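Local coordinates for protein bacteriocin (Pseudomonas syringae pv. tomato, PDB 4FZL) that degrades the peptidoglycan precursor lipid II as a colicin M-like phosphatase toxin, probably killing related bacteria by blocking cell-wall synthesis, at residues G14-C18 against S19-L23; D130-N133 against V134-S137; D198-P201 against S202-R205. One frame throughout, in Å; residues are numbered along the deposited sequence.

Interaction 1 (G14-C18 against S19-L23); sequences GDLYC and SPNCL
Leu16 and Tyr17, in the last turn of helix 14-17, meet Asn21 and Cys22 across the short link between two helices. An inverse gamma turn and a type I beta turn make up this link. Cys18 leaves helical geometry and forms the centre of the inverse gamma turn, closed by a weak bond from Ser19 N to Tyr17 O. The type I beta turn from Ser19 to Cys22 follows and opens helix 22-33.

Ser19 OG serves both sides. Ser19 OG donates to Leu16 O at 2.7 Å, coming from above the carbonyl plane, 38° out of it. Ser19 OG also accepts from Asn21 N at 2.9 Å, a capping bond. Its chi1 of 82° sets OG between the backbone N and carbonyl carbon, where it faces both partners. A water gives one proton to Asp15 O and another to Asn21 OD1, bridging the two segments.

Leu16 CD2 lies 4.0 Å from Asn21 CB. The Tyr17 ring is buried among helix 22-33, helix 59-70 and Phe46, which it meets edge-to-face. Cys22 SG is 5.3 Å from the Tyr17 ring centroid and 60° off the ring normal, an oblique sulfur-aromatic contact. Cys22 O lies at the ring edge, 4.0 Å from Tyr17 CD1.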
loop_
_atom_site.group_PDB
_atom_site.type_symbol
_atom_site.label_atom_id
_atom_site.label_comp_id
_atom_site.label_asym_id
_atom_site.label_seq_id
_atom_site.Cartn_x
_atom_site.Cartn_y
_atom_site.Cartn_z
ATOM N N GLY A 14 21.017 2.468 4.464
ATOM C CA GLY A 14 20.030 1.554 5.039
ATOM C C GLY A 14 19.399 1.997 6.361
ATOM O O GLY A 14 18.159 1.818 6.528
ATOM N N ASP A 15 20.186 2.572 7.273
ATOM C CA ASP A 15 19.670 2.993 8.588
ATOM C C ASP A 15 18.601 4.082 8.399
ATOM O O ASP A 15 17.585 4.161 9.131
ATOM C CB ASP A 15 20.824 3.472 9.459
ATOM C CG ASP A 15 21.607 2.339 10.167
ATOM O OD1 ASP A 15 21.190 1.140 10.143
ATOM O OD2 ASP A 15 22.692 2.665 10.685
ATOM N N LEU A 16 18.820 4.961 7.435
ATOM C CA LEU A 16 17.869 6.040 7.163
ATOM C C LEU A 16 16.671 5.560 6.351
ATOM O O LEU A 16 15.538 5.945 6.678
ATOM C CB LEU A 16 18.581 7.165 6.380
ATOM C CG LEU A 16 19.543 8.050 7.201
ATOM C CD1 LEU A 16 20.342 8.976 6.293
ATOM C CD2 LEU A 16 18.799 8.831 8.348
ATOM N N TYR A 17 16.836 4.782 5.246
ATOM C CA TYR A 17 15.702 4.427 4.429
ATOM C C TYR A 17 14.819 3.422 5.132
ATOM O O TYR A 17 13.638 3.464 4.977
ATOM C CB TYR A 17 16.198 3.822 3.123
ATOM C CG TYR A 17 16.777 4.761 2.124
ATOM C CD1 TYR A 17 16.209 6.010 1.938
ATOM C CD2 TYR A 17 17.772 4.376 1.256
ATOM C CE1 TYR A 17 16.611 6.854 0.923
ATOM C CE2 TYR A 17 18.159 5.229 0.219
ATOM C CZ TYR A 17 17.555 6.452 0.053
ATOM O OH TYR A 17 17.939 7.300 -0.980
ATOM N N CYS A 18 15.363 2.514 5.919
ATOM C CA CYS A 18 14.560 1.523 6.652
ATOM C C CYS A 18 14.219 2.085 8.045
ATOM O O CYS A 18 14.588 1.540 9.101
ATOM C CB CYS A 18 15.287 0.168 6.786
ATOM S SG CYS A 18 15.461 -0.583 5.139
ATOM N N SER A 19 13.643 3.266 8.045
ATOM C CA SER A 19 13.260 3.969 9.236
ATOM C C SER A 19 12.153 4.989 8.869
ATOM O O SER A 19 11.833 5.167 7.704
ATOM C CB SER A 19 14.460 4.690 9.862
ATOM O OG SER A 19 14.689 5.926 9.197
ATOM N N PRO A 20 11.622 5.707 9.872
ATOM C CA PRO A 20 10.696 6.836 9.612
ATOM C C PRO A 20 11.336 7.971 8.831
ATOM O O PRO A 20 10.628 8.835 8.351
ATOM C CB PRO A 20 10.385 7.326 11.014
ATOM C CG PRO A 20 10.409 6.048 11.808
ATOM C CD PRO A 20 11.668 5.416 11.314
ATOM N N ASN A 21 12.660 7.967 8.701
ATOM C CA ASN A 21 13.377 8.994 7.907
ATOM C C ASN A 21 13.436 8.698 6.429
ATOM O O ASN A 21 14.073 9.459 5.687
ATOM C CB ASN A 21 14.811 9.064 8.457
ATOM C CG ASN A 21 14.862 9.505 9.914
ATOM O OD1 ASN A 21 15.495 8.860 10.765
ATOM N ND2 ASN A 21 14.176 10.614 10.209
ATOM N N CYS A 22 12.771 7.622 5.991
ATOM C CA CYS A 22 12.842 7.184 4.567
ATOM C C CYS A 22 12.483 8.307 3.603
ATOM O O CYS A 22 13.283 8.617 2.731
ATOM C CB CYS A 22 11.910 6.017 4.345
ATOM S SG CYS A 22 12.193 5.222 2.736
ATOM N N LEU A 23 11.313 8.938 3.773
ATOM C CA LEU A 23 10.883 9.897 2.795
ATOM C C LEU A 23 11.851 11.054 2.701
ATOM O O LEU A 23 12.231 11.464 1.584
ATOM C CB LEU A 23 9.476 10.388 3.082
ATOM C CG LEU A 23 8.900 11.504 2.191
ATOM C CD1 LEU A 23 8.799 10.972 0.777
ATOM C CD2 LEU A 23 7.537 12.015 2.700
HETATM O O HOH W 1 17.155 6.243 10.794
#

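Interaction 2 (D130-N133 against V134-S137); sequences DVMN and VIQS
Val131 O accepts from Ile135 N in the last turn of helix 129-135, a nearly straight bond of 2.9 Å with an N-H...O angle of 173°. Val134 N adds a weak bond to the same oxygen and another weak one to Asp130 O. Gln136 N donates to Met132 O at 2.9 Å, although Gln136 is the first residue to leave helical geometry. Val134 O takes two donors from Ser137, its backbone N and its hydroxyl OG, the latter at 2.7 Å. A chi1 of 72° turns that hydroxyl back to the carbonyl. Arg139 also bonds to Val134 O, and to Ile135 O as well. Val134 O and Ile135 O thus both find donors beyond the helix.

The side chains pack apolar groups on one flank. Ile135 CD1 lies 3.9 Å from Val131 CG1 and 4.1 Å from Met132 SD. Met132 bends at chi2 and chi3, and its CE comes 3.8 Å from Gln136 OE1. Gln136 OE1 takes a weak hydrogen bond from Trp184 NE1; the Met132 methyl only lies beside it.

Val131 and Ile135 are buried against the sheet, on strands 142-153 and 167-178. Met132 and Ile135 also touch Trp184 at the start of strand 184-197.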
loop_
_atom_site.group_PDB
_atom_site.type_symbol
_atom_site.label_atom_id
_atom_site.label_comp_id
_atom_site.label_asym_id
_atom_site.label_seq_id
_atom_site.Cartn_x
_atom_site.Cartn_y
_atom_site.Cartn_z
ATOM N N ASP A 130 -24.452 5.198 7.603
ATOM C CA ASP A 130 -25.223 4.568 6.523
ATOM C C ASP A 130 -25.326 3.052 6.753
ATOM O O ASP A 130 -26.346 2.486 6.421
ATOM C CB ASP A 130 -24.701 4.882 5.106
ATOM C CG ASP A 130 -24.931 6.344 4.691
ATOM O OD1 ASP A 130 -25.628 7.126 5.404
ATOM O OD2 ASP A 130 -24.406 6.719 3.625
ATOM N N VAL A 131 -24.307 2.394 7.332
ATOM C CA VAL A 131 -24.369 0.932 7.621
ATOM C C VAL A 131 -25.257 0.622 8.826
ATOM O O VAL A 131 -26.123 -0.267 8.782
ATOM C CB VAL A 131 -22.964 0.298 7.761
ATOM C CG1 VAL A 131 -23.028 -1.122 8.308
ATOM C CG2 VAL A 131 -22.229 0.354 6.420
ATOM N N MET A 132 -25.088 1.396 9.889
ATOM C CA MET A 132 -25.933 1.202 11.078
ATOM C C MET A 132 -27.427 1.420 10.765
ATOM O O MET A 132 -28.271 0.705 11.320
ATOM C CB MET A 132 -25.466 2.061 12.236
ATOM C CG MET A 132 -24.163 1.538 12.787
ATOM S SD MET A 132 -24.292 -0.078 13.600
ATOM C CE MET A 132 -25.185 0.358 15.111
ATOM N N ASN A 133 -27.746 2.379 9.881
ATOM C CA ASN A 133 -29.111 2.612 9.382
ATOM C C ASN A 133 -29.694 1.345 8.732
ATOM O O ASN A 133 -30.878 1.049 8.884
ATOM C CB ASN A 133 -29.156 3.713 8.292
ATOM C CG ASN A 133 -29.289 5.104 8.850
ATOM O OD1 ASN A 133 -29.188 5.307 10.076
ATOM N ND2 ASN A 133 -29.495 6.094 7.956
ATOM N N VAL A 134 -28.864 0.626 7.967
ATOM C CA VAL A 134 -29.349 -0.586 7.259
ATOM C C VAL A 134 -29.526 -1.755 8.217
ATOM O O VAL A 134 -30.529 -2.498 8.136
ATOM C CB VAL A 134 -28.416 -0.985 6.117
ATOM C CG1 VAL A 134 -28.864 -2.281 5.427
ATOM C CG2 VAL A 134 -28.374 0.147 5.120
ATOM N N ILE A 135 -28.527 -1.923 9.068
ATOM C CA ILE A 135 -28.561 -2.847 10.270
ATOM C C ILE A 135 -29.877 -2.734 11.008
ATOM O O ILE A 135 -30.584 -3.740 11.274
ATOM C CB ILE A 135 -27.339 -2.858 11.165
ATOM C CG1 ILE A 135 -26.135 -3.341 10.336
ATOM C CG2 ILE A 135 -27.497 -3.884 12.261
ATOM C CD1 ILE A 135 -24.852 -3.230 11.083
ATOM N N GLN A 136 -30.220 -1.500 11.321
ATOM C CA GLN A 136 -31.385 -1.211 12.144
ATOM C C GLN A 136 -32.616 -0.810 11.311
ATOM O O GLN A 136 -33.497 -0.116 11.788
ATOM C CB GLN A 136 -30.983 -0.158 13.171
ATOM C CG GLN A 136 -29.702 -0.586 13.879
ATOM C CD GLN A 136 -29.271 0.312 15.022
ATOM O OE1 GLN A 136 -28.866 -0.182 16.092
ATOM N NE2 GLN A 136 -29.336 1.636 14.809
ATOM N N SER A 137 -32.686 -1.305 10.076
ATOM C CA SER A 137 -33.902 -1.213 9.271
ATOM C C SER A 137 -34.849 -2.403 9.559
ATOM O O SER A 137 -34.523 -3.291 10.394
ATOM C CB SER A 137 -33.561 -1.086 7.771
ATOM O OG SER A 137 -33.062 -2.293 7.216
#

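Interaction 3 (D198-P201 against S202-R205); sequences DANP and SNHR
Asn200 reaches Ser202 because its CG lies anti to the backbone N, chi1 -175°, and the amide oxygen then swings forward along the chain. Asp198 has nearly the same first torsion, which lays its carboxylate beside the backbone two residues on.

Asn200 OD1 accepts from Ser202 N at 2.9 Å, with an N-H...O angle of 165°. The donor is tilted 32° from the amide carbonyl plane. Ser202 OG stands equally near the same oxygen, but its bond is weak and its proton may go to another acceptor. Asp198 OD2 accepts from Asn200 N at 3.0 Å, on the anti side and out of the carboxylate plane.

This last bond makes an Asx turn. The turn ends at Asn200, whose own OD1 then takes Ser202 N in the short 3-10 segment that includes Pro201, Ser202 and Asn203 and precedes helix 205-208. Two backbone bonds tie the loop together: Asn203 N to Asn200 O at 2.8 Å, and His204 N to Pro201 O at 2.9 Å.

His204 is buried. In one of its two conformers the side chain turns back over the start of the loop, and the ring edge faces Ala199 CA, 4.1 Å from His204 CE1. Tyr197 meets the His204 ring with the planes moderately inclined. Pro201 packs on Phe221 and on Leu216 of helix 210-216. Ser223 OG accepts from Ala199 N, and a bound calcium ion lies about 8 Å from the Asp198 side chain.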
loop_
_atom_site.group_PDB
_atom_site.type_symbol
_atom_site.label_atom_id
_atom_site.label_comp_id
_atom_site.label_asym_id
_atom_site.label_seq_id
_atom_site.Cartn_x
_atom_site.Cartn_y
_atom_site.Cartn_z
ATOM N N ASP A 198 -4.082 6.385 -9.545
ATOM C CA ASP A 198 -3.699 7.447 -10.491
ATOM C C ASP A 198 -2.245 7.820 -10.288
ATOM O O ASP A 198 -1.869 8.340 -9.218
ATOM C CB ASP A 198 -4.590 8.672 -10.286
ATOM C CG ASP A 198 -4.354 9.780 -11.339
ATOM O OD1 ASP A 198 -5.222 10.660 -11.386
ATOM O OD2 ASP A 198 -3.313 9.786 -12.069
ATOM N N ALA A 199 -1.406 7.423 -11.251
ATOM C CA ALA A 199 0.057 7.512 -11.149
ATOM C C ALA A 199 0.610 8.869 -11.627
ATOM O O ALA A 199 1.809 9.136 -11.620
ATOM C CB ALA A 199 0.723 6.373 -11.899
ATOM N N ASN A 200 -0.274 9.809 -11.922
ATOM C CA ASN A 200 0.193 11.176 -12.237
ATOM C C ASN A 200 0.805 11.739 -10.969
ATOM O O ASN A 200 0.137 11.768 -9.938
ATOM C CB ASN A 200 -0.968 12.032 -12.762
ATOM C CG ASN A 200 -0.519 13.426 -13.214
ATOM O OD1 ASN A 200 0.409 14.012 -12.684
ATOM N ND2 ASN A 200 -1.199 13.955 -14.201
ATOM N N PRO A 201 2.086 12.158 -11.020
ATOM C CA PRO A 201 2.739 12.660 -9.796
ATOM C C PRO A 201 2.010 13.860 -9.146
ATOM O O PRO A 201 2.115 14.062 -7.949
ATOM C CB PRO A 201 4.131 13.092 -10.270
ATOM C CG PRO A 201 4.293 12.555 -11.648
ATOM C CD PRO A 201 2.985 12.140 -12.192
ATOM N N SER A 202 1.213 14.615 -9.911
ATOM C CA SER A 202 0.499 15.717 -9.284
ATOM C C SER A 202 -0.512 15.182 -8.273
ATOM O O SER A 202 -0.871 15.870 -7.312
ATOM C CB SER A 202 -0.149 16.652 -10.300
ATOM O OG SER A 202 -1.061 15.980 -11.118
ATOM N N ASN A 203 -0.922 13.939 -8.452
ATOM C CA ASN A 203 -1.820 13.325 -7.474
ATOM C C ASN A 203 -1.163 12.930 -6.179
ATOM O O ASN A 203 -1.851 12.509 -5.264
ATOM C CB ASN A 203 -2.512 12.109 -8.056
ATOM C CG ASN A 203 -3.619 12.498 -8.973
ATOM O OD1 ASN A 203 -3.484 12.387 -10.186
ATOM N ND2 ASN A 203 -4.706 13.025 -8.405
ATOM N N HIS A 204 0.168 13.056 -6.119
ATOM C CA HIS A 204 1.006 12.596 -5.021
ATOM C C HIS A 204 1.793 13.757 -4.405
ATOM O O HIS A 204 2.675 13.588 -3.576
ATOM C CB HIS A 204 1.889 11.501 -5.576
ATOM C CG HIS A 204 1.103 10.277 -5.970
ATOM N ND1 HIS A 204 1.291 9.625 -7.132
ATOM C CD2 HIS A 204 0.044 9.636 -5.320
ATOM C CE1 HIS A 204 0.413 8.600 -7.206
ATOM N NE2 HIS A 204 -0.345 8.611 -6.096
ATOM N N ARG A 205 1.443 14.977 -4.802
ATOM C CA ARG A 205 2.236 16.158 -4.412
ATOM C C ARG A 205 2.319 16.381 -2.938
ATOM O O ARG A 205 3.365 16.828 -2.426
ATOM C CB ARG A 205 1.607 17.397 -5.050
ATOM C CG ARG A 205 2.001 18.762 -4.522
ATOM C CD ARG A 205 3.477 19.003 -4.731
ATOM N NE ARG A 205 3.847 20.309 -4.241
ATOM C CZ ARG A 205 4.029 20.599 -2.969
ATOM N NH1 ARG A 205 3.936 19.641 -2.051
ATOM N NH2 ARG A 205 4.292 21.871 -2.638
#

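The three contacts follow one another along the chain and none touches another. Interaction 1 lies in the N-terminal helices. Interaction 2 comes next, on the helix packed against the sheet, and interaction 3 lies in the loop that leaves strand 184-197. The centres of interactions 1 and 2 are about 44 Å apart, on opposite sides of the chain's centre. Interaction 3 is about 22 Å from interaction 1 and about 36 Å from interaction 2, centre to centre. Strand 184-197 connects the last two: its start touches the helix of interaction 2, and its end runs into interaction 3, near the calcium site. Interactions 1 and 3 come within about 8 Å at their nearest atoms.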